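Local coordinates for protein porin (Rhodobacter blasticus, PDB 3PRN) that forms trimeric outer-membrane channels that let small hydrophilic solutes, up to about 0.6 kDa, diffuse passively across the membrane, at residues T95-M100 and T225-Y230; D109-F114 and G221-L226; R238-D243 and S270-F275. The protein carries 1 engineered substitution. All blocks are in the same frame, centred on the assembly; numbering follows the deposited sequence. Where two conformers were deposited one is given.

Contact 1: T95-M100 and T225-Y230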
ATOM      1  N   THR A  95      19.126  19.433 -16.959  1.00 22.82           N
ATOM      2  CA  THR A  95      18.634  18.602 -18.077  1.00 22.98           C
ATOM      3  C   THR A  95      17.129  18.642 -18.210  1.00 22.95           C
ATOM      4  O   THR A  95      16.602  18.414 -19.320  1.00 23.77           O
ATOM      5  CB  THR A  95      19.264  17.215 -17.956  1.00 23.20           C
ATOM      6  OG1 THR A  95      19.093  16.417 -19.144  1.00 24.67           O
ATOM      7  CG2 THR A  95      18.570  16.411 -16.822  1.00 20.77           C
ATOM      8  N   TYR A  96      16.334  18.911 -17.156  1.00 22.57           N
ATOM      9  CA  TYR A  96      14.888  18.970 -17.307  1.00 22.03           C
ATOM     10  C   TYR A  96      14.341  20.368 -17.153  1.00 22.30           C
ATOM     11  O   TYR A  96      13.104  20.557 -17.088  1.00 22.61           O
ATOM     12  CB  TYR A  96      14.211  18.071 -16.206  1.00 22.50           C
ATOM     13  CG  TYR A  96      14.533  16.589 -16.411  1.00 20.69           C
ATOM     14  CD1 TYR A  96      14.192  15.974 -17.609  1.00 22.84           C
ATOM     15  CD2 TYR A  96      15.132  15.841 -15.407  1.00 20.16           C
ATOM     16  CE1 TYR A  96      14.432  14.625 -17.845  1.00 22.84           C
ATOM     17  CE2 TYR A  96      15.456  14.509 -15.631  1.00 20.85           C
ATOM     18  CZ  TYR A  96      15.056  13.906 -16.832  1.00 21.75           C
ATOM     19  OH  TYR A  96      15.357  12.611 -17.032  1.00 23.74           O
ATOM     20  N   ASP A  97      15.172  21.400 -17.120  1.00 22.36           N
ATOM     21  CA  ASP A  97      14.696  22.770 -16.861  1.00 22.51           C
ATOM     22  C   ASP A  97      13.935  23.440 -17.933  1.00 23.06           C
ATOM     23  O   ASP A  97      13.389  24.534 -17.657  1.00 23.40           O
ATOM     24  CB  ASP A  97      15.858  23.677 -16.424  1.00 25.90           C
ATOM     25  CG  ASP A  97      16.363  23.353 -15.044  1.00 29.72           C
ATOM     26  OD1 ASP A  97      15.850  22.480 -14.338  1.00 33.42           O
ATOM     27  OD2 ASP A  97      17.327  23.963 -14.576  1.00 31.39           O
ATOM     28  N   SER A  98      13.674  22.786 -19.090  1.00 22.97           N
ATOM     29  CA  SER A  98      12.758  23.413 -20.043  1.00 22.76           C
ATOM     30  C   SER A  98      11.311  22.966 -19.803  1.00 23.01           C
ATOM     31  O   SER A  98      10.373  23.535 -20.392  1.00 22.59           O
ATOM     32  CB  SER A  98      13.188  23.109 -21.490  1.00 22.04           C
ATOM     33  OG  SER A  98      12.878  21.782 -21.861  1.00 24.28           O
ATOM     34  N   GLU A  99      11.091  22.004 -18.882  1.00 22.53           N
ATOM     35  CA  GLU A  99       9.718  21.517 -18.622  1.00 21.87           C
ATOM     36  C   GLU A  99       8.768  22.613 -18.184  1.00 22.17           C
ATOM     37  O   GLU A  99       9.135  23.610 -17.568  1.00 22.36           O
ATOM     38  CB  GLU A  99       9.747  20.347 -17.620  1.00 21.30           C
ATOM     39  CG  GLU A  99      10.358  19.086 -18.269  1.00 21.69           C
ATOM     40  CD  GLU A  99      10.583  17.959 -17.268  1.00 23.05           C
ATOM     41  OE1 GLU A  99      10.473  18.225 -16.038  1.00 22.71           O
ATOM     42  OE2 GLU A  99      10.857  16.804 -17.690  1.00 21.50           O
ATOM     43  N   MET A 100       7.483  22.447 -18.483  1.00 21.20           N
ATOM     44  CA  MET A 100       6.448  23.387 -18.171  1.00 20.69           C
ATOM     45  C   MET A 100       5.055  22.727 -18.108  1.00 19.89           C
ATOM     46  O   MET A 100       4.944  21.544 -18.458  1.00 20.16           O
ATOM     47  CB  MET A 100       6.406  24.475 -19.276  1.00 20.62           C
ATOM     48  CG  MET A 100       6.472  23.832 -20.680  1.00 22.49           C
ATOM     49  SD  MET A 100       6.054  25.063 -21.971  1.00 23.81           S
ATOM     50  CE  MET A 100       7.501  26.081 -21.916  1.00 21.13           C
ATOM     51  N   THR A 225      18.362  22.170 -27.178  1.00 26.27           N
ATOM     52  CA  THR A 225      17.176  22.804 -26.598  1.00 25.97           C
ATOM     53  C   THR A 225      17.650  24.134 -25.988  1.00 26.50           C
ATOM     54  O   THR A 225      18.624  24.134 -25.233  1.00 27.25           O
ATOM     55  CB  THR A 225      16.603  21.912 -25.440  1.00 23.39           C
ATOM     56  OG1 THR A 225      16.175  20.701 -26.073  1.00 23.21           O
ATOM     57  CG2 THR A 225      15.450  22.589 -24.747  1.00 24.05           C
ATOM     58  N   LEU A 226      16.942  25.158 -26.374  1.00 26.89           N
ATOM     59  CA  LEU A 226      17.151  26.508 -25.874  1.00 27.77           C
ATOM     60  C   LEU A 226      15.896  26.899 -25.100  1.00 26.68           C
ATOM     61  O   LEU A 226      14.767  26.811 -25.591  1.00 27.48           O
ATOM     62  CB  LEU A 226      17.431  27.460 -27.055  1.00 30.41           C
ATOM     63  CG  LEU A 226      17.306  28.940 -26.681  1.00 32.83           C
ATOM     64  CD1 LEU A 226      18.523  29.310 -25.848  1.00 33.43           C
ATOM     65  CD2 LEU A 226      17.209  29.775 -27.967  1.00 34.57           C
ATOM     66  N   TYR A 227      16.103  27.303 -23.826  1.00 27.00           N
ATOM     67  CA  TYR A 227      14.928  27.664 -23.038  1.00 26.85           C
ATOM     68  C   TYR A 227      15.180  28.861 -22.148  1.00 26.88           C
ATOM     69  O   TYR A 227      16.320  29.255 -21.900  1.00 26.92           O
ATOM     70  CB  TYR A 227      14.510  26.474 -22.110  1.00 26.78           C
ATOM     71  CG  TYR A 227      15.534  26.215 -21.012  1.00 27.13           C
ATOM     72  CD1 TYR A 227      16.656  25.460 -21.323  1.00 27.92           C
ATOM     73  CD2 TYR A 227      15.443  26.729 -19.729  1.00 28.00           C
ATOM     74  CE1 TYR A 227      17.639  25.166 -20.401  1.00 28.24           C
ATOM     75  CE2 TYR A 227      16.432  26.463 -18.782  1.00 28.74           C
ATOM     76  CZ  TYR A 227      17.516  25.693 -19.119  1.00 29.68           C
ATOM     77  OH  TYR A 227      18.559  25.419 -18.230  1.00 29.16           O
ATOM     78  N   GLY A 228      14.085  29.397 -21.631  1.00 27.07           N
ATOM     79  CA  GLY A 228      14.216  30.530 -20.725  1.00 28.82           C
ATOM     80  C   GLY A 228      12.982  30.677 -19.853  1.00 30.31           C
ATOM     81  O   GLY A 228      11.898  30.170 -20.178  1.00 29.51           O
ATOM     82  N   ASN A 229      13.142  31.399 -18.750  1.00 30.08           N
ATOM     83  CA  ASN A 229      11.985  31.623 -17.886  1.00 32.91           C
ATOM     84  C   ASN A 229      12.189  32.980 -17.176  1.00 33.57           C
ATOM     85  O   ASN A 229      13.331  33.427 -17.003  1.00 33.95           O
ATOM     86  CB  ASN A 229      11.713  30.539 -16.872  1.00 31.34           C
ATOM     87  CG  ASN A 229      12.984  30.145 -16.142  1.00 34.16           C
ATOM     88  OD1 ASN A 229      13.533  29.069 -16.449  1.00 35.42           O
ATOM     89  ND2 ASN A 229      13.463  31.002 -15.252  1.00 33.70           N
ATOM     90  N   TYR A 230      11.067  33.564 -16.826  1.00 35.40           N
ATOM     91  CA  TYR A 230      11.110  34.865 -16.171  1.00 36.80           C
ATOM     92  C   TYR A 230       9.996  34.999 -15.143  1.00 37.69           C
ATOM     93  O   TYR A 230       8.843  34.725 -15.468  1.00 36.82           O
ATOM     94  CB  TYR A 230      10.958  35.890 -17.317  1.00 39.47           C
ATOM     95  CG  TYR A 230      11.409  37.264 -16.881  1.00 48.88           C
ATOM     96  CD1 TYR A 230      12.759  37.601 -16.912  1.00 52.35           C
ATOM     97  CD2 TYR A 230      10.477  38.197 -16.434  1.00 52.23           C
ATOM     98  CE1 TYR A 230      13.183  38.859 -16.510  1.00 56.13           C
ATOM     99  CE2 TYR A 230      10.897  39.462 -16.024  1.00 56.08           C
ATOM    100  CZ  TYR A 230      12.241  39.776 -16.069  1.00 58.12           C
ATOM    101  OH  TYR A 230      12.658  41.039 -15.671  1.00 61.77           O
TER
HETATM  102  O   HOH W   1      11.865  26.967 -17.999  1.00 27.08           O
HETATM  103  O   HOH W   2      18.079  26.374 -15.595  1.00 31.99           O
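Ser98 and Tyr227 bring the two backbones closest, with 5.6 Å between their CA atoms. Residues 225-230 are part of a strand of the porin beta-barrel. Residues 95-100 belong to the long loop between strands 78-83 and 131-138, which in general porins folds into the barrel and narrows the pore. The loop makes a type I beta turn from Tyr96 to Glu99, closed by Glu99 N to Tyr96 O at 3.1 Å. No direct hydrogen bond joins the segments. The turn rests on the ring of Tyr227. The backbone N of Ser98 lies over the centre of one ring face, and Asp97 C lies over the same face nearer the rim. Tyr227 CG sits between its backbone N and carbonyl carbon; this torsion (chi1 68°) sets that face against the Asp97-Ser98 peptide. Ser98 CB packs on Tyr227 CB at 3.7 Å. Ser98 OG is hydrogen-bonded to Ser106 OG, and comes within 3.9 Å of Thr225 CG2. Asp97 CB reaches the hydroxyl end of the ring, with its carboxylate plane 82° from the ring plane. A water donates to Asp97 OD2 at 2.7 Å and to Tyr227 OH at 2.8 Å.

Contact 2: D109-F114 and G221-L226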
ATOM      1  N   ASP A 109      13.098  17.923 -23.638  1.00 22.12           N
ATOM      2  CA  ASP A 109      13.825  16.980 -22.782  1.00 22.65           C
ATOM      3  C   ASP A 109      14.534  15.984 -23.728  1.00 22.55           C
ATOM      4  O   ASP A 109      14.098  15.814 -24.889  1.00 22.51           O
ATOM      5  CB  ASP A 109      12.793  16.189 -21.970  1.00 22.77           C
ATOM      6  CG  ASP A 109      12.310  16.913 -20.720  1.00 22.67           C
ATOM      7  OD1 ASP A 109      12.828  17.993 -20.323  1.00 22.28           O
ATOM      8  OD2 ASP A 109      11.373  16.356 -20.078  1.00 23.37           O
ATOM      9  N   ALA A 110      15.574  15.330 -23.310  1.00 23.18           N
ATOM     10  CA  ALA A 110      16.329  14.375 -24.100  1.00 23.57           C
ATOM     11  C   ALA A 110      15.424  13.310 -24.721  1.00 25.06           C
ATOM     12  O   ALA A 110      14.562  12.725 -24.041  1.00 24.45           O
ATOM     13  CB  ALA A 110      17.344  13.694 -23.203  1.00 23.02           C
ATOM     14  N   GLN A 111      15.653  13.000 -26.000  1.00 25.15           N
ATOM     15  CA  GLN A 111      14.849  11.964 -26.654  1.00 26.70           C
ATOM     16  C   GLN A 111      15.655  10.661 -26.744  1.00 27.42           C
ATOM     17  O   GLN A 111      15.892  10.124 -27.827  1.00 29.50           O
ATOM     18  CB  GLN A 111      14.498  12.408 -28.085  1.00 26.58           C
ATOM     19  CG  GLN A 111      13.787  13.748 -28.130  1.00 25.67           C
ATOM     20  CD  GLN A 111      12.378  13.644 -27.583  1.00 27.47           C
ATOM     21  OE1 GLN A 111      11.583  12.870 -28.111  1.00 28.38           O
ATOM     22  NE2 GLN A 111      12.022  14.369 -26.545  1.00 27.22           N
ATOM     23  N   SER A 112      16.091  10.162 -25.603  1.00 27.41           N
ATOM     24  CA  SER A 112      16.849   8.895 -25.553  1.00 27.00           C
ATOM     25  C   SER A 112      16.211   7.991 -24.505  1.00 26.99           C
ATOM     26  O   SER A 112      15.266   8.411 -23.803  1.00 25.64           O
ATOM     27  CB  SER A 112      18.318   9.165 -25.221  1.00 29.27           C
ATOM     28  OG  SER A 112      18.415  10.038 -24.112  1.00 31.66           O
ATOM     29  N   SER A 113      16.610   6.757 -24.446  1.00 26.85           N
ATOM     30  CA  SER A 113      16.142   5.756 -23.502  1.00 26.00           C
ATOM     31  C   SER A 113      17.246   5.527 -22.479  1.00 25.26           C
ATOM     32  O   SER A 113      18.408   5.298 -22.835  1.00 25.03           O
ATOM     33  CB  SER A 113      16.025   4.372 -24.180  1.00 28.74           C
ATOM     34  OG  SER A 113      14.857   4.328 -24.984  1.00 33.61           O
ATOM     35  N   PHE A 114      16.902   5.578 -21.228  1.00 24.46           N
ATOM     36  CA  PHE A 114      17.887   5.338 -20.172  1.00 23.61           C
ATOM     37  C   PHE A 114      17.136   4.927 -18.898  1.00 24.20           C
ATOM     38  O   PHE A 114      15.936   5.218 -18.799  1.00 23.12           O
ATOM     39  CB  PHE A 114      18.729   6.592 -19.955  1.00 22.76           C
ATOM     40  CG  PHE A 114      17.884   7.837 -19.741  1.00 23.80           C
ATOM     41  CD1 PHE A 114      17.498   8.188 -18.449  1.00 23.78           C
ATOM     42  CD2 PHE A 114      17.501   8.621 -20.834  1.00 24.15           C
ATOM     43  CE1 PHE A 114      16.720   9.326 -18.241  1.00 25.64           C
ATOM     44  CE2 PHE A 114      16.717   9.760 -20.626  1.00 24.33           C
ATOM     45  CZ  PHE A 114      16.325  10.113 -19.330  1.00 24.55           C
ATOM     46  N   GLY A 221      18.543  11.419 -33.151  1.00 29.72           N
ATOM     47  CA  GLY A 221      19.897  11.904 -33.409  1.00 29.39           C
ATOM     48  C   GLY A 221      20.234  12.969 -32.371  1.00 30.12           C
ATOM     49  O   GLY A 221      19.580  13.067 -31.292  1.00 30.64           O
ATOM     50  N   ASP A 222      21.212  13.822 -32.610  1.00 28.84           N
ATOM     51  CA  ASP A 222      21.594  14.878 -31.713  1.00 28.26           C
ATOM     52  C   ASP A 222      20.492  15.918 -31.570  1.00 27.87           C
ATOM     53  O   ASP A 222      19.601  16.060 -32.422  1.00 26.77           O
ATOM     54  CB  ASP A 222      22.913  15.523 -32.123  1.00 32.45           C
ATOM     55  CG  ASP A 222      24.063  14.512 -32.074  1.00 37.70           C
ATOM     56  OD1 ASP A 222      23.904  13.293 -31.802  1.00 39.40           O
ATOM     57  OD2 ASP A 222      25.211  14.968 -32.319  1.00 41.38           O
ATOM     58  N   GLN A 223      20.564  16.641 -30.454  1.00 26.54           N
ATOM     59  CA  GLN A 223      19.463  17.548 -30.140  1.00 25.75           C
ATOM     60  C   GLN A 223      19.952  18.757 -29.401  1.00 25.88           C
ATOM     61  O   GLN A 223      20.829  18.732 -28.542  1.00 26.25           O
ATOM     62  CB  GLN A 223      18.503  16.692 -29.230  1.00 24.02           C
ATOM     63  CG  GLN A 223      17.399  17.507 -28.560  1.00 22.53           C
ATOM     64  CD  GLN A 223      16.435  16.648 -27.755  1.00 24.82           C
ATOM     65  OE1 GLN A 223      16.690  15.495 -27.420  1.00 23.54           O
ATOM     66  NE2 GLN A 223      15.268  17.223 -27.414  1.00 24.10           N
ATOM     67  N   VAL A 224      19.283  19.876 -29.640  1.00 25.68           N
ATOM     68  CA  VAL A 224      19.646  21.085 -28.902  1.00 25.89           C
ATOM     69  C   VAL A 224      18.350  21.713 -28.423  1.00 25.93           C
ATOM     70  O   VAL A 224      17.358  21.742 -29.156  1.00 26.03           O
ATOM     71  CB  VAL A 224      20.321  22.030 -29.935  0.50 26.79           C
ATOM     72  CG1 VAL A 224      20.377  23.453 -29.420  0.50 27.13           C
ATOM     73  CG2 VAL A 224      21.714  21.485 -30.242  0.50 27.19           C
ATOM     74  N   THR A 225      18.362  22.170 -27.178  1.00 26.27           N
ATOM     75  CA  THR A 225      17.176  22.804 -26.598  1.00 25.97           C
ATOM     76  C   THR A 225      17.650  24.134 -25.988  1.00 26.50           C
ATOM     77  O   THR A 225      18.624  24.134 -25.233  1.00 27.25           O
ATOM     78  CB  THR A 225      16.603  21.912 -25.440  1.00 23.39           C
ATOM     79  OG1 THR A 225      16.175  20.701 -26.073  1.00 23.21           O
ATOM     80  CG2 THR A 225      15.450  22.589 -24.747  1.00 24.05           C
ATOM     81  N   LEU A 226      16.942  25.158 -26.374  1.00 26.89           N
ATOM     82  CA  LEU A 226      17.151  26.508 -25.874  1.00 27.77           C
ATOM     83  C   LEU A 226      15.896  26.899 -25.100  1.00 26.68           C
ATOM     84  O   LEU A 226      14.767  26.811 -25.591  1.00 27.48           O
ATOM     85  CB  LEU A 226      17.431  27.460 -27.055  1.00 30.41           C
ATOM     86  CG  LEU A 226      17.306  28.940 -26.681  1.00 32.83           C
ATOM     87  CD1 LEU A 226      18.523  29.310 -25.848  1.00 33.43           C
ATOM     88  CD2 LEU A 226      17.209  29.775 -27.967  1.00 34.57           C
TER
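Gln223 reaches from the barrel wall to the loop and meets Gln111 at about a right angle, their amide planes 66° apart. The Gln223 chain is extended, with CG opposite the backbone N (chi1 169°), and this carries its amide across to the loop backbone. Both ends of the amide are used. Gln223 OE1 accepts from Gln111 N at 3.1 Å, in the carbonyl plane of Gln223. Gln223 NE2 donates to Asp109 O, also at 3.1 Å. Gln111 bends at chi2, and its own NE2 turns back to Asp109 O at 3.0 Å. The two amide nitrogens reach that oxygen from opposite faces of its carbonyl plane. Gln111 CG also packs on Gln223 OE1 at 3.5 Å. A leucine in place of Gln223 would probably leave Gln111 N without this acceptor and Asp109 O with one donor fewer, so the loop would be held less firmly to the wall. Asn215 and Ser242 bind the same Gln223 amide, at OE1 and NE2. The contact fixes the pore loop between strands 78-83 and 131-138 to the start of strand 223-232, whose neighbours in the barrel are strands 206-214 and 235-244.

Contact 3: R238-D243 and S270-F275; sequences RAYVSD and SVQSGF. With C8E ((hydroxyethyloxy)tri(ethyloxy)octane), chain D.
Tyr240 and Gln272 meet across the inner wall of the porin barrel. The touching parts, 240-243 and 272-275, run 9° apart, because their strands both flank the antiparallel strand 252-262. The CA atoms of Tyr240 and Gln272 are 9.3 Å apart, too far for backbone pairing, so the link is made by side chains.

From its CB, Gln272 runs out as an extended chain. CB and then CG pass Tyr240 OH, each at 3.8 Å. CD comes within 3.5 Å of the same oxygen. At the tip, Tyr240 OH donates a short hydrogen bond to Gln272 OE1, 2.7 Å long. The hydroxyl lies 18° out of the carbonyl plane. OE1 itself lies in the ring plane of Tyr240, at its edge, and the ring and amide planes are perpendicular. On the other branch, Gln272 NE2 donates to Ser270 OG at 3.0 Å in a nearly straight bond of 168°. It also binds Ser105 of the pore loop. Tyr240 OH has a second loop partner, Phe107 N.

Farther along, Phe275 closes on Ser242. Its CZ is 3.8 Å from Ser242 OG, which lies in the ring plane at the edge. Ser242 OG is hydrogen-bonded to Thr225 OG1, Val224 O and Gln223 NE2; Phe275 only packs against it. Phe275 CE1 approaches Ser242 O at 3.6 Å. The detergent C8E touches the backbone at the other end of the contact, where its C11 comes near Ser270 C.

The chemistry is a chain of hydrogen bonds on the pore side of the wall. The bond from Tyr240 OH to OE1 fixes which way the Gln272 amide is turned. NE2 then faces Ser270 and Ser105. The buried polar atoms are thus paired, and the chain of bonds ties two barrel strands to the pore loop.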
ATOM      1  N   ARG A 238       7.465  30.688 -19.048  1.00 27.60           N
ATOM      2  CA  ARG A 238       8.507  29.806 -19.571  1.00 27.37           C
ATOM      3  C   ARG A 238       8.377  29.582 -21.079  1.00 26.41           C
ATOM      4  O   ARG A 238       7.264  29.580 -21.601  1.00 27.03           O
ATOM      5  CB  ARG A 238       8.263  28.372 -18.955  1.00 28.04           C
ATOM      6  CG  ARG A 238       8.427  28.367 -17.446  1.00 29.29           C
ATOM      7  CD  ARG A 238       8.153  26.978 -16.862  1.00 29.28           C
ATOM      8  NE  ARG A 238       8.221  27.005 -15.413  1.00 29.52           N
ATOM      9  CZ  ARG A 238       9.347  27.003 -14.707  1.00 32.22           C
ATOM     10  NH1 ARG A 238      10.526  26.961 -15.296  1.00 33.64           N
ATOM     11  NH2 ARG A 238       9.307  27.032 -13.379  1.00 33.29           N
ATOM     12  N   ALA A 239       9.501  29.326 -21.736  1.00 26.46           N
ATOM     13  CA  ALA A 239       9.478  29.041 -23.170  1.00 26.22           C
ATOM     14  C   ALA A 239      10.644  28.149 -23.541  1.00 25.22           C
ATOM     15  O   ALA A 239      11.648  28.124 -22.848  1.00 25.92           O
ATOM     16  CB  ALA A 239       9.595  30.352 -23.978  1.00 27.70           C
ATOM     17  N   TYR A 240      10.592  27.461 -24.670  1.00 24.90           N
ATOM     18  CA  TYR A 240      11.700  26.687 -25.183  1.00 25.11           C
ATOM     19  C   TYR A 240      11.525  26.453 -26.690  1.00 24.59           C
ATOM     20  O   TYR A 240      10.387  26.527 -27.165  1.00 24.71           O
ATOM     21  CB  TYR A 240      11.899  25.292 -24.523  1.00 24.23           C
ATOM     22  CG  TYR A 240      10.790  24.302 -24.809  1.00 23.65           C
ATOM     23  CD1 TYR A 240      10.902  23.471 -25.943  1.00 22.68           C
ATOM     24  CD2 TYR A 240       9.693  24.144 -23.984  1.00 22.55           C
ATOM     25  CE1 TYR A 240       9.922  22.538 -26.243  1.00 23.77           C
ATOM     26  CE2 TYR A 240       8.701  23.184 -24.292  1.00 23.15           C
ATOM     27  CZ  TYR A 240       8.820  22.395 -25.406  1.00 22.02           C
ATOM     28  OH  TYR A 240       7.876  21.444 -25.784  1.00 21.38           O
ATOM     29  N   VAL A 241      12.627  26.124 -27.350  1.00 25.04           N
ATOM     30  CA  VAL A 241      12.592  25.737 -28.733  1.00 24.65           C
ATOM     31  C   VAL A 241      13.551  24.531 -28.756  1.00 24.95           C
ATOM     32  O   VAL A 241      14.533  24.610 -27.999  1.00 25.04           O
ATOM     33  CB  VAL A 241      13.153  26.819 -29.682  0.50 25.25           C
ATOM     34  CG1 VAL A 241      12.994  26.402 -31.129  0.50 24.02           C
ATOM     35  CG2 VAL A 241      12.480  28.157 -29.403  0.50 25.45           C
ATOM     36  N   SER A 242      13.256  23.519 -29.541  1.00 24.25           N
ATOM     37  CA  SER A 242      14.187  22.370 -29.578  1.00 25.25           C
ATOM     38  C   SER A 242      14.212  21.838 -31.022  1.00 24.63           C
ATOM     39  O   SER A 242      13.164  21.838 -31.676  1.00 25.57           O
ATOM     40  CB  SER A 242      13.763  21.265 -28.589  1.00 23.92           C
ATOM     41  OG  SER A 242      14.675  20.187 -28.450  1.00 22.65           O
ATOM     42  N   ASP A 243      15.345  21.391 -31.457  1.00 26.00           N
ATOM     43  CA  ASP A 243      15.647  20.786 -32.712  1.00 27.49           C
ATOM     44  C   ASP A 243      16.363  19.436 -32.563  1.00 27.45           C
ATOM     45  O   ASP A 243      17.314  19.273 -31.773  1.00 28.25           O
ATOM     46  CB  ASP A 243      16.597  21.629 -33.610  1.00 33.06           C
ATOM     47  CG  ASP A 243      15.816  22.825 -34.131  1.00 38.46           C
ATOM     48  OD1 ASP A 243      14.828  22.635 -34.941  1.00 40.71           O
ATOM     49  OD2 ASP A 243      16.115  24.007 -33.732  1.00 42.06           O
ATOM     50  N   SER A 270       0.382  25.035 -20.231  1.00 22.77           N
ATOM     51  CA  SER A 270       1.366  25.201 -21.291  1.00 22.46           C
ATOM     52  C   SER A 270       0.662  24.865 -22.602  1.00 22.62           C
ATOM     53  O   SER A 270      -0.405  24.289 -22.551  1.00 23.04           O
ATOM     54  CB  SER A 270       2.598  24.343 -21.124  1.00 22.17           C
ATOM     55  OG  SER A 270       2.271  22.966 -21.333  1.00 22.64           O
ATOM     56  N   VAL A 271       1.244  25.288 -23.695  1.00 23.05           N
ATOM     57  CA  VAL A 271       0.783  24.955 -25.050  1.00 23.24           C
ATOM     58  C   VAL A 271       2.093  24.553 -25.739  1.00 23.83           C
ATOM     59  O   VAL A 271       3.090  25.282 -25.658  1.00 23.43           O
ATOM     60  CB  VAL A 271      -0.027  26.077 -25.655  0.50 24.80           C
ATOM     61  CG1 VAL A 271       0.868  27.247 -26.028  0.50 26.26           C
ATOM     62  CG2 VAL A 271      -0.864  25.620 -26.845  0.50 24.94           C
ATOM     63  N   GLN A 272       2.179  23.375 -26.324  1.00 23.03           N
ATOM     64  CA  GLN A 272       3.420  22.909 -26.905  1.00 24.63           C
ATOM     65  C   GLN A 272       3.217  22.247 -28.256  1.00 24.18           C
ATOM     66  O   GLN A 272       2.151  21.718 -28.559  1.00 25.36           O
ATOM     67  CB  GLN A 272       4.087  21.888 -25.935  1.00 22.55           C
ATOM     68  CG  GLN A 272       4.407  22.490 -24.569  1.00 22.63           C
ATOM     69  CD  GLN A 272       5.052  21.493 -23.634  1.00 24.68           C
ATOM     70  OE1 GLN A 272       6.055  20.842 -23.955  1.00 25.50           O
ATOM     71  NE2 GLN A 272       4.473  21.291 -22.449  1.00 25.09           N
ATOM     72  N   SER A 273       4.252  22.264 -29.068  1.00 25.06           N
ATOM     73  CA  SER A 273       4.187  21.680 -30.430  1.00 25.97           C
ATOM     74  C   SER A 273       5.389  20.766 -30.621  1.00 26.12           C
ATOM     75  O   SER A 273       6.529  21.214 -30.375  1.00 26.09           O
ATOM     76  CB  SER A 273       4.137  22.869 -31.412  1.00 27.41           C
ATOM     77  OG  SER A 273       3.925  22.411 -32.723  1.00 30.45           O
ATOM     78  N   GLY A 274       5.180  19.512 -31.025  1.00 26.22           N
ATOM     79  CA  GLY A 274       6.189  18.529 -31.141  1.00 27.48           C
ATOM     80  C   GLY A 274       7.015  18.433 -32.416  1.00 28.31           C
ATOM     81  O   GLY A 274       6.815  19.225 -33.341  1.00 28.79           O
ATOM     82  N   PHE A 275       7.911  17.461 -32.474  1.00 28.19           N
ATOM     83  CA  PHE A 275       8.763  17.253 -33.644  1.00 29.28           C
ATOM     84  C   PHE A 275       7.980  16.689 -34.854  1.00 30.55           C
ATOM     85  O   PHE A 275       8.458  16.817 -35.990  1.00 29.06           O
ATOM     86  CB  PHE A 275       9.932  16.320 -33.338  1.00 27.04           C
ATOM     87  CG  PHE A 275      10.785  16.824 -32.198  1.00 26.81           C
ATOM     88  CD1 PHE A 275      11.586  17.913 -32.335  1.00 24.97           C
ATOM     89  CD2 PHE A 275      10.743  16.121 -30.963  1.00 26.54           C
ATOM     90  CE1 PHE A 275      12.422  18.350 -31.309  1.00 26.87           C
ATOM     91  CE2 PHE A 275      11.534  16.584 -29.930  1.00 26.03           C
ATOM     92  CZ  PHE A 275      12.379  17.691 -30.079  1.00 26.31           C
TER
HETATM   93  C1  C8E D 292     -10.301  22.776 -23.276  1.00 79.77           C
HETATM   94  C2  C8E D 292      -9.004  22.271 -23.786  1.00 80.38           C
HETATM   95  C3  C8E D 292      -7.923  23.209 -23.578  1.00 80.58           C
HETATM   96  C4  C8E D 292      -7.393  22.929 -22.217  1.00 80.98           C
HETATM   97  C5  C8E D 292      -6.013  23.469 -22.309  1.00 82.11           C
HETATM   98  C6  C8E D 292      -5.888  24.576 -21.395  1.00 83.79           C
HETATM   99  C7  C8E D 292      -4.820  25.347 -22.018  1.00 85.37           C
HETATM  100  C8  C8E D 292      -4.682  26.610 -21.238  1.00 87.04           C
HETATM  101  O9  C8E D 292      -3.392  27.204 -21.060  1.00 88.63           O
HETATM  102  C10 C8E D 292      -2.850  27.895 -22.182  1.00 89.91           C
HETATM  103  C11 C8E D 292      -1.370  28.005 -21.955  1.00 91.04           C
HETATM  104  O12 C8E D 292      -1.070  29.087 -21.018  1.00 91.85           O
HETATM  105  C13 C8E D 292       0.050  29.902 -21.433  1.00 93.04           C
HETATM  106  C14 C8E D 292       0.035  31.440 -21.707  1.00 94.71           C
HETATM  107  O15 C8E D 292       1.164  32.171 -22.306  1.00 96.45           O
HETATM  108  C16 C8E D 292       1.742  33.095 -21.345  1.00 97.42           C
HETATM  109  C17 C8E D 292       1.074  34.473 -21.295  1.00 98.30           C
HETATM  110  O18 C8E D 292       1.616  35.712 -20.806  1.00 98.66           O
HETATM  111  C19 C8E D 292       2.148  35.776 -19.459  1.00 98.46           C
HETATM  112  C20 C8E D 292       1.332  36.226 -18.172  1.00 97.84           C
HETATM  113  O21 C8E D 292       0.296  35.278 -17.810  1.00 97.65           O

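Overall arrangement
Following the chain from the N terminus, the long loop after helix 88-91 supplies residues 95-100 and then 109-114. Both meet strand 223-232, more than a hundred residues later. Contact 2 opens after contact 1, and both close on this same strand, sharing Thr225 and Leu226. Together they fix the loop to strand 223-232 at two neighbouring places. Within the loop, Glu99 OE2 and Asp109 OD2 lie 2.5 Å apart, close enough that one of them may be protonated. Contact 3 follows in series, closing a short span between strands 235-244 and 265-273. Strand 235-244 adjoins strand 223-232, so all three meet on one wall.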